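Local structure of NusG domain II-containing protein (Ruminococcus gnavus, 4ESN) at residues 53-67 with 71-85. The protein is of unknown function but binds a zinc ion and consists, in this chain, largely of a NusG domain II-like beta domain that pairs with a second copy. Numbering follows the deposited sequence.
Sequences GQAKMEWADCPDQLC and KAISRTGESIICLPN. With ZN (zinc ion), chain C.
D64 OD1 is gripped by two donors: the backbone N of L66 at 2.8 Å, which closes an Asx turn, and a water. That water is also the fourth ligand of the zinc, beside C62 SG, C67 SG and C82 SG. Two of the three cysteines, C62 and C67, come from the 53-67 segment and C82 from 71-85, so the metal clamps the two segments together. With chi1 at 174°, the C82 sulfur swings away from its own backbone N and over to the zinc. The other carboxylate oxygen, D64 OD2, meets the ring of P84 at CG, 3.4 Å away. Cutting the D64 side chain back to an alanine is likely to leave the zinc-bound water without its carboxylate partner and the L66 N-H without its acceptor. Farther out, N85 ND2 donates to D61 OD1 at 3.0 Å, nearly along the C-O axis, with the amide and carboxylate planes 58° apart; N46 also accepts from ND2.

The contact joins the two antiparallel sheets of the NusG domain II-like fold: within the chain, strand 54-60 is outermost in one and strand 79-82 in the other. Between them I80 points toward strand 54-60. Its CG2 touches the selenomethionine M57 CE at 4.0 Å, and its CD1 lies 3.4 Å from A55 O. M57 also packs on V87 and V89 of strand 87-92. At the far end A55 and I73 form a single antiparallel hydrogen-bonded pair, A55 N to I73 O and I73 N to A55 O, each 2.9 Å. Alongside, A72 CB packs against the Q54 side chain, 3.9 Å from Q54 CD.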
ATOM      1  N   GLY A  53      -5.469  17.937   4.695  1.00 42.18           N
ATOM      2  CA  GLY A  53      -6.166  16.692   5.016  1.00 42.74           C
ATOM      3  C   GLY A  53      -5.772  15.497   4.164  1.00 46.44           C
ATOM      4  O   GLY A  53      -6.476  14.488   4.157  1.00 46.46           O
ATOM      5  N   GLN A  54      -4.643  15.596   3.445  1.00 41.54           N
ATOM      6  CA  GLN A  54      -4.166  14.535   2.552  1.00 40.91           C
ATOM      7  C   GLN A  54      -2.723  14.190   2.812  1.00 43.91           C
ATOM      8  O   GLN A  54      -1.951  15.089   3.129  1.00 42.95           O
ATOM      9  CB  GLN A  54      -4.259  15.026   1.095  1.00 43.39           C
ATOM     10  CG  GLN A  54      -5.646  15.088   0.502  1.00 51.82           C
ATOM     11  CD  GLN A  54      -5.601  15.700  -0.869  1.00 59.23           C
ATOM     12  OE1 GLN A  54      -4.820  16.625  -1.160  1.00 52.09           O
ATOM     13  NE2 GLN A  54      -6.461  15.221  -1.731  1.00 48.43           N
ATOM     14  N   ALA A  55      -2.340  12.916   2.570  1.00 39.91           N
ATOM     15  CA  ALA A  55      -0.976  12.439   2.673  1.00 39.73           C
ATOM     16  C   ALA A  55      -0.430  12.165   1.273  1.00 43.42           C
ATOM     17  O   ALA A  55      -1.116  11.566   0.442  1.00 44.00           O
ATOM     18  CB  ALA A  55      -0.900  11.181   3.545  1.00 40.04           C
ATOM     19  N   LYS A  56       0.789  12.622   1.007  1.00 38.76           N
ATOM     20  CA  LYS A  56       1.451  12.458  -0.292  0.50 38.43           C
ATOM     21  C   LYS A  56       2.940  12.217  -0.077  1.00 40.73           C
ATOM     22  O   LYS A  56       3.531  12.861   0.787  1.00 41.73           O
ATOM     23  CB  LYS A  56       1.230  13.744  -1.136  0.50 41.97           C
ATOM     24  CG  LYS A  56       1.831  13.756  -2.543  0.50 51.68           C
ATOM     25  CD  LYS A  56       0.860  13.259  -3.602  0.50 62.37           C
ATOM     26  CE  LYS A  56       1.401  13.456  -4.998  0.50 76.08           C
ATOM     27  NZ  LYS A  56       0.436  13.009  -6.039  0.50 86.61           N
HETATM   28  N   MSE A  57       3.546  11.336  -0.858  1.00 37.29           N
HETATM   29  CA  MSE A  57       4.996  11.118  -0.790  1.00 37.13           C
HETATM   30  C   MSE A  57       5.620  12.271  -1.558  1.00 42.95           C
HETATM   31  O   MSE A  57       5.448  12.351  -2.776  1.00 44.35           O
HETATM   32  CB  MSE A  57       5.423   9.756  -1.366  1.00 38.61           C
HETATM   33  CG  MSE A  57       6.863   9.399  -0.952  1.00 43.99           C
HETATM   34 SE   MSE A  57       6.968   8.958   0.964  0.75 48.10          SE
HETATM   35  CE  MSE A  57       6.159   7.132   0.869  1.00 44.06           C
ATOM     36  N   GLU A  58       6.235  13.216  -0.843  1.00 38.72           N
ATOM     37  CA  GLU A  58       6.838  14.401  -1.455  1.00 40.24           C
ATOM     38  C   GLU A  58       8.202  14.099  -2.129  1.00 45.28           C
ATOM     39  O   GLU A  58       8.557  14.732  -3.130  1.00 47.72           O
ATOM     40  CB  GLU A  58       7.022  15.464  -0.365  1.00 41.21           C
ATOM     41  CG  GLU A  58       7.608  16.767  -0.873  1.00 54.86           C
ATOM     42  CD  GLU A  58       7.872  17.762   0.234  1.00 67.12           C
ATOM     43  OE1 GLU A  58       6.894  18.344   0.747  1.00 59.85           O
ATOM     44  OE2 GLU A  58       9.047  17.888   0.648  1.00 65.53           O
ATOM     45  N   TRP A  59       9.001  13.218  -1.517  1.00 39.14           N
ATOM     46  CA  TRP A  59      10.353  12.905  -1.972  1.00 38.51           C
ATOM     47  C   TRP A  59      10.710  11.505  -1.549  1.00 43.71           C
ATOM     48  O   TRP A  59      10.229  11.027  -0.522  1.00 43.11           O
ATOM     49  CB  TRP A  59      11.365  13.923  -1.368  1.00 37.39           C
ATOM     50  CG  TRP A  59      12.811  13.632  -1.670  1.00 39.90           C
ATOM     51  CD1 TRP A  59      13.502  13.988  -2.796  1.00 44.40           C
ATOM     52  CD2 TRP A  59      13.697  12.810  -0.899  1.00 40.28           C
ATOM     53  NE1 TRP A  59      14.777  13.492  -2.742  1.00 45.83           N
ATOM     54  CE2 TRP A  59      14.911  12.719  -1.614  1.00 46.58           C
ATOM     55  CE3 TRP A  59      13.569  12.100   0.315  1.00 41.09           C
ATOM     56  CZ2 TRP A  59      16.026  12.015  -1.119  1.00 47.13           C
ATOM     57  CZ3 TRP A  59      14.666  11.394   0.798  1.00 43.55           C
ATOM     58  CH2 TRP A  59      15.878  11.366   0.092  1.00 46.48           C
ATOM     59  N   ALA A  60      11.575  10.855  -2.334  1.00 43.67           N
ATOM     60  CA  ALA A  60      12.134   9.540  -2.058  1.00 42.69           C
ATOM     61  C   ALA A  60      13.432   9.381  -2.815  1.00 49.89           C
ATOM     62  O   ALA A  60      13.573   9.948  -3.909  1.00 51.33           O
ATOM     63  CB  ALA A  60      11.152   8.447  -2.432  1.00 41.88           C
ATOM     64  N   ASP A  61      14.373   8.592  -2.250  1.00 47.97           N
ATOM     65  CA  ASP A  61      15.668   8.298  -2.883  1.00 50.71           C
ATOM     66  C   ASP A  61      15.616   6.987  -3.712  1.00 57.61           C
ATOM     67  O   ASP A  61      16.652   6.530  -4.194  1.00 61.54           O
ATOM     68  CB  ASP A  61      16.790   8.229  -1.822  1.00 53.06           C
ATOM     69  CG  ASP A  61      16.834   6.982  -0.943  1.00 64.57           C
ATOM     70  OD1 ASP A  61      15.843   6.203  -0.943  1.00 64.00           O
ATOM     71  OD2 ASP A  61      17.844   6.794  -0.235  1.00 74.94           O
ATOM     72  N   CYS A  62      14.432   6.377  -3.852  1.00 53.04           N
ATOM     73  CA  CYS A  62      14.236   5.129  -4.608  1.00 53.52           C
ATOM     74  C   CYS A  62      14.471   5.364  -6.116  1.00 60.44           C
ATOM     75  O   CYS A  62      14.185   6.467  -6.606  1.00 60.10           O
ATOM     76  CB  CYS A  62      12.840   4.569  -4.357  1.00 51.17           C
ATOM     77  SG  CYS A  62      11.509   5.650  -4.933  1.00 53.37           S
ATOM     78  N   PRO A  63      14.950   4.345  -6.876  1.00 60.21           N
ATOM     79  CA  PRO A  63      15.211   4.561  -8.315  1.00 62.16           C
ATOM     80  C   PRO A  63      13.958   4.737  -9.186  1.00 66.78           C
ATOM     81  O   PRO A  63      13.991   5.545 -10.122  1.00 69.34           O
ATOM     82  CB  PRO A  63      15.960   3.289  -8.739  1.00 66.12           C
ATOM     83  CG  PRO A  63      16.416   2.644  -7.473  1.00 70.13           C
ATOM     84  CD  PRO A  63      15.366   2.987  -6.462  1.00 62.85           C
ATOM     85  N   ASP A  64      12.880   3.974  -8.919  1.00 60.63           N
ATOM     86  CA  ASP A  64      11.671   4.016  -9.750  1.00 60.21           C
ATOM     87  C   ASP A  64      10.809   5.287  -9.523  1.00 61.62           C
ATOM     88  O   ASP A  64      10.083   5.680 -10.438  1.00 61.76           O
ATOM     89  CB  ASP A  64      10.814   2.738  -9.568  1.00 61.55           C
ATOM     90  CG  ASP A  64      10.297   2.462  -8.163  1.00 66.74           C
ATOM     91  OD1 ASP A  64       9.760   3.395  -7.529  1.00 63.37           O
ATOM     92  OD2 ASP A  64      10.348   1.292  -7.734  1.00 72.05           O
ATOM     93  N   GLN A  65      10.856   5.895  -8.306  1.00 54.74           N
ATOM     94  CA  GLN A  65      10.109   7.114  -7.940  1.00 51.66           C
ATOM     95  C   GLN A  65       8.586   6.899  -8.010  1.00 55.12           C
ATOM     96  O   GLN A  65       7.835   7.876  -8.095  1.00 56.89           O
ATOM     97  CB  GLN A  65      10.521   8.300  -8.854  1.00 53.12           C
ATOM     98  CG  GLN A  65      11.961   8.774  -8.656  1.00 55.83           C
ATOM     99  CD  GLN A  65      12.112   9.512  -7.350  1.00 63.62           C
ATOM    100  OE1 GLN A  65      11.576  10.607  -7.168  1.00 57.38           O
ATOM    101  NE2 GLN A  65      12.804   8.900  -6.397  1.00 50.61           N
ATOM    102  N   LEU A  66       8.131   5.641  -7.975  1.00 49.21           N
ATOM    103  CA  LEU A  66       6.715   5.291  -8.098  1.00 48.43           C
ATOM    104  C   LEU A  66       5.872   5.849  -6.947  1.00 49.63           C
ATOM    105  O   LEU A  66       4.771   6.336  -7.206  1.00 48.84           O
ATOM    106  CB  LEU A  66       6.511   3.761  -8.226  1.00 49.39           C
ATOM    107  CG  LEU A  66       6.860   3.141  -9.597  1.00 57.30           C
ATOM    108  CD1 LEU A  66       6.763   1.610  -9.551  1.00 57.65           C
ATOM    109  CD2 LEU A  66       5.927   3.670 -10.718  1.00 60.90           C
ATOM    110  N   CYS A  67       6.394   5.805  -5.691  1.00 45.49           N
ATOM    111  CA  CYS A  67       5.689   6.302  -4.492  1.00 43.03           C
ATOM    112  C   CYS A  67       5.397   7.797  -4.620  1.00 47.42           C
ATOM    113  O   CYS A  67       4.304   8.236  -4.270  1.00 47.74           O
ATOM    114  CB  CYS A  67       6.503   6.009  -3.235  1.00 42.14           C
ATOM    115  SG  CYS A  67       8.198   6.663  -3.275  1.00 45.50           S
ATOM    116  N   LYS A  71      -1.040   9.268  -6.233  1.00 49.76           N
ATOM    117  CA  LYS A  71      -2.009  10.293  -5.849  1.00 49.97           C
ATOM    118  C   LYS A  71      -2.081  10.416  -4.331  1.00 50.46           C
ATOM    119  O   LYS A  71      -1.921   9.405  -3.627  1.00 49.63           O
ATOM    120  CB  LYS A  71      -3.402   9.916  -6.390  1.00 55.10           C
ATOM    121  CG  LYS A  71      -3.565  10.201  -7.850  1.00 81.41           C
ATOM    122  CD  LYS A  71      -4.902   9.707  -8.322  1.00 96.48           C
ATOM    123  CE  LYS A  71      -5.122  10.011  -9.782  1.00107.39           C
ATOM    124  NZ  LYS A  71      -5.674  11.375 -10.003  1.00118.45           N
ATOM    125  N   ALA A  72      -2.362  11.636  -3.824  1.00 43.99           N
ATOM    126  CA  ALA A  72      -2.536  11.896  -2.399  1.00 41.50           C
ATOM    127  C   ALA A  72      -3.718  11.061  -1.870  1.00 44.08           C
ATOM    128  O   ALA A  72      -4.651  10.764  -2.617  1.00 43.89           O
ATOM    129  CB  ALA A  72      -2.768  13.387  -2.157  1.00 42.25           C
ATOM    130  N   ILE A  73      -3.637  10.639  -0.608  1.00 40.18           N
ATOM    131  CA  ILE A  73      -4.635   9.777   0.023  1.00 40.72           C
ATOM    132  C   ILE A  73      -5.238  10.482   1.246  1.00 45.92           C
ATOM    133  O   ILE A  73      -4.535  11.193   1.961  1.00 44.44           O
ATOM    134  CB  ILE A  73      -4.020   8.382   0.371  1.00 42.40           C
ATOM    135  CG1 ILE A  73      -2.804   8.499   1.359  1.00 41.15           C
ATOM    136  CG2 ILE A  73      -3.625   7.654  -0.925  1.00 41.01           C
ATOM    137  CD1 ILE A  73      -2.250   7.159   1.964  1.00 35.80           C
ATOM    138  N   SER A  74      -6.539  10.264   1.485  1.00 45.66           N
ATOM    139  CA  SER A  74      -7.279  10.867   2.595  1.00 45.32           C
ATOM    140  C   SER A  74      -8.402   9.958   3.100  1.00 51.14           C
ATOM    141  O   SER A  74      -9.018  10.269   4.115  1.00 51.70           O
ATOM    142  CB  SER A  74      -7.860  12.222   2.170  1.00 49.80           C
ATOM    143  OG  SER A  74      -8.535  12.164   0.921  1.00 53.01           O
ATOM    144  N   ARG A  75      -8.681   8.851   2.398  1.00 50.48           N
ATOM    145  CA  ARG A  75      -9.786   7.951   2.778  1.00 53.68           C
ATOM    146  C   ARG A  75      -9.262   6.669   3.442  1.00 56.92           C
ATOM    147  O   ARG A  75      -8.225   6.135   3.026  1.00 53.57           O
ATOM    148  CB  ARG A  75     -10.619   7.598   1.552  1.00 56.76           C
ATOM    149  CG  ARG A  75     -11.960   8.253   1.516  1.00 79.14           C
ATOM    150  CD  ARG A  75     -12.323   8.654   0.098  1.00 96.58           C
ATOM    151  NE  ARG A  75     -11.833  10.002  -0.197  1.00102.18           N
ATOM    152  CZ  ARG A  75     -11.151  10.336  -1.284  1.00110.56           C
ATOM    153  NH1 ARG A  75     -10.887   9.426  -2.217  1.00106.65           N
ATOM    154  NH2 ARG A  75     -10.723  11.580  -1.448  1.00 79.08           N
ATOM    155  N   THR A  76      -9.989   6.188   4.471  1.00 55.00           N
ATOM    156  CA  THR A  76      -9.618   5.004   5.235  0.50 56.03           C
ATOM    157  C   THR A  76      -9.425   3.806   4.270  1.00 60.98           C
ATOM    158  O   THR A  76     -10.221   3.580   3.353  1.00 61.73           O
ATOM    159  CB  THR A  76     -10.607   4.767   6.401  0.50 69.19           C
ATOM    160  OG1 THR A  76     -10.074   3.790   7.292  0.50 70.91           O
ATOM    161  CG2 THR A  76     -12.022   4.385   5.947  0.50 71.81           C
ATOM    162  N   GLY A  77      -8.311   3.113   4.456  1.00 57.35           N
ATOM    163  CA  GLY A  77      -7.933   1.974   3.628  1.00 57.90           C
ATOM    164  C   GLY A  77      -6.968   2.303   2.508  1.00 59.33           C
ATOM    165  O   GLY A  77      -6.199   1.428   2.107  1.00 60.90           O
ATOM    166  N   GLU A  78      -6.992   3.562   1.982  1.00 52.24           N
ATOM    167  CA  GLU A  78      -6.116   4.005   0.890  1.00 49.74           C
ATOM    168  C   GLU A  78      -4.653   3.882   1.280  1.00 52.16           C
ATOM    169  O   GLU A  78      -4.329   3.979   2.465  1.00 52.41           O
ATOM    170  CB  GLU A  78      -6.415   5.448   0.470  1.00 49.70           C
ATOM    171  CG  GLU A  78      -7.719   5.664  -0.291  1.00 58.37           C
ATOM    172  CD  GLU A  78      -7.753   7.012  -0.992  1.00 78.18           C
ATOM    173  OE1 GLU A  78      -7.797   8.059  -0.302  1.00 57.38           O
ATOM    174  OE2 GLU A  78      -7.664   7.021  -2.240  1.00 86.90           O
ATOM    175  N   SER A  79      -3.761   3.674   0.299  1.00 47.05           N
ATOM    176  CA  SER A  79      -2.343   3.542   0.620  1.00 44.24           C
ATOM    177  C   SER A  79      -1.397   4.122  -0.440  1.00 47.72           C
ATOM    178  O   SER A  79      -1.779   4.373  -1.587  1.00 48.09           O
ATOM    179  CB  SER A  79      -1.986   2.070   0.875  1.00 47.04           C
ATOM    180  OG  SER A  79      -2.264   1.255  -0.251  1.00 51.46           O
ATOM    181  N   ILE A  80      -0.153   4.384   0.004  1.00 42.62           N
ATOM    182  CA  ILE A  80       1.017   4.805  -0.760  1.00 40.58           C
ATOM    183  C   ILE A  80       2.139   3.880  -0.289  1.00 45.28           C
ATOM    184  O   ILE A  80       2.349   3.740   0.924  1.00 44.04           O
ATOM    185  CB  ILE A  80       1.387   6.312  -0.593  1.00 41.15           C
ATOM    186  CG1 ILE A  80       0.282   7.225  -1.155  1.00 41.00           C
ATOM    187  CG2 ILE A  80       2.783   6.625  -1.256  1.00 39.18           C
ATOM    188  CD1 ILE A  80       0.435   8.709  -0.706  1.00 46.43           C
ATOM    189  N   ILE A  81       2.819   3.217  -1.210  1.00 43.75           N
ATOM    190  CA  ILE A  81       3.890   2.322  -0.798  1.00 45.35           C
ATOM    191  C   ILE A  81       5.141   2.676  -1.573  1.00 48.88           C
ATOM    192  O   ILE A  81       5.049   3.121  -2.718  1.00 48.47           O
ATOM    193  CB  ILE A  81       3.541   0.794  -0.930  1.00 50.89           C
ATOM    194  CG1 ILE A  81       3.476   0.331  -2.383  1.00 52.88           C
ATOM    195  CG2 ILE A  81       2.254   0.372  -0.162  1.00 52.46           C
ATOM    196  CD1 ILE A  81       4.300  -0.769  -2.633  1.00 62.47           C
ATOM    197  N   CYS A  82       6.299   2.508  -0.927  1.00 44.83           N
ATOM    198  CA  CYS A  82       7.596   2.592  -1.559  1.00 45.42           C
ATOM    199  C   CYS A  82       8.206   1.254  -1.369  1.00 50.89           C
ATOM    200  O   CYS A  82       8.740   0.969  -0.300  1.00 51.27           O
ATOM    201  CB  CYS A  82       8.489   3.712  -1.030  1.00 44.23           C
ATOM    202  SG  CYS A  82      10.171   3.665  -1.727  1.00 49.09           S
ATOM    203  N   LEU A  83       8.022   0.393  -2.370  1.00 49.84           N
ATOM    204  CA  LEU A  83       8.509  -0.972  -2.355  1.00 54.66           C
ATOM    205  C   LEU A  83      10.044  -1.040  -2.149  1.00 56.59           C
ATOM    206  O   LEU A  83      10.459  -1.773  -1.252  1.00 56.47           O
ATOM    207  CB  LEU A  83       8.084  -1.708  -3.642  1.00 57.86           C
ATOM    208  CG  LEU A  83       7.788  -3.179  -3.498  1.00 68.53           C
ATOM    209  CD1 LEU A  83       6.621  -3.416  -2.528  1.00 70.10           C
ATOM    210  CD2 LEU A  83       7.453  -3.788  -4.846  1.00 74.19           C
ATOM    211  N   PRO A  84      10.897  -0.254  -2.860  1.00 52.10           N
ATOM    212  CA  PRO A  84      12.350  -0.376  -2.628  1.00 53.51           C
ATOM    213  C   PRO A  84      12.776  -0.050  -1.190  1.00 57.50           C
ATOM    214  O   PRO A  84      13.692  -0.703  -0.695  1.00 60.88           O
ATOM    215  CB  PRO A  84      12.953   0.616  -3.634  1.00 54.97           C
ATOM    216  CG  PRO A  84      11.928   0.701  -4.744  1.00 58.16           C
ATOM    217  CD  PRO A  84      10.625   0.673  -3.986  1.00 52.32           C
ATOM    218  N   ASN A  85      12.102   0.900  -0.496  1.00 48.71           N
ATOM    219  CA  ASN A  85      12.481   1.234   0.879  1.00 48.90           C
ATOM    220  C   ASN A  85      11.582   0.567   1.947  1.00 51.29           C
ATOM    221  O   ASN A  85      11.759   0.832   3.135  1.00 48.83           O
ATOM    222  CB  ASN A  85      12.531   2.758   1.087  1.00 50.10           C
ATOM    223  CG  ASN A  85      13.591   3.456   0.250  1.00 61.44           C
ATOM    224  OD1 ASN A  85      14.562   2.860  -0.209  1.00 63.15           O
ATOM    225  ND2 ASN A  85      13.404   4.729  -0.018  1.00 48.72           N
TER
HETATM  226 ZN    ZN C 201       9.689   4.924  -3.663  1.00 49.75          ZN
HETATM  227  O   HOH W   1      -7.825  13.151  -1.293  1.00 63.04           O
HETATM  228  O   HOH W   2       8.613   3.574  -5.093  1.00 49.53           O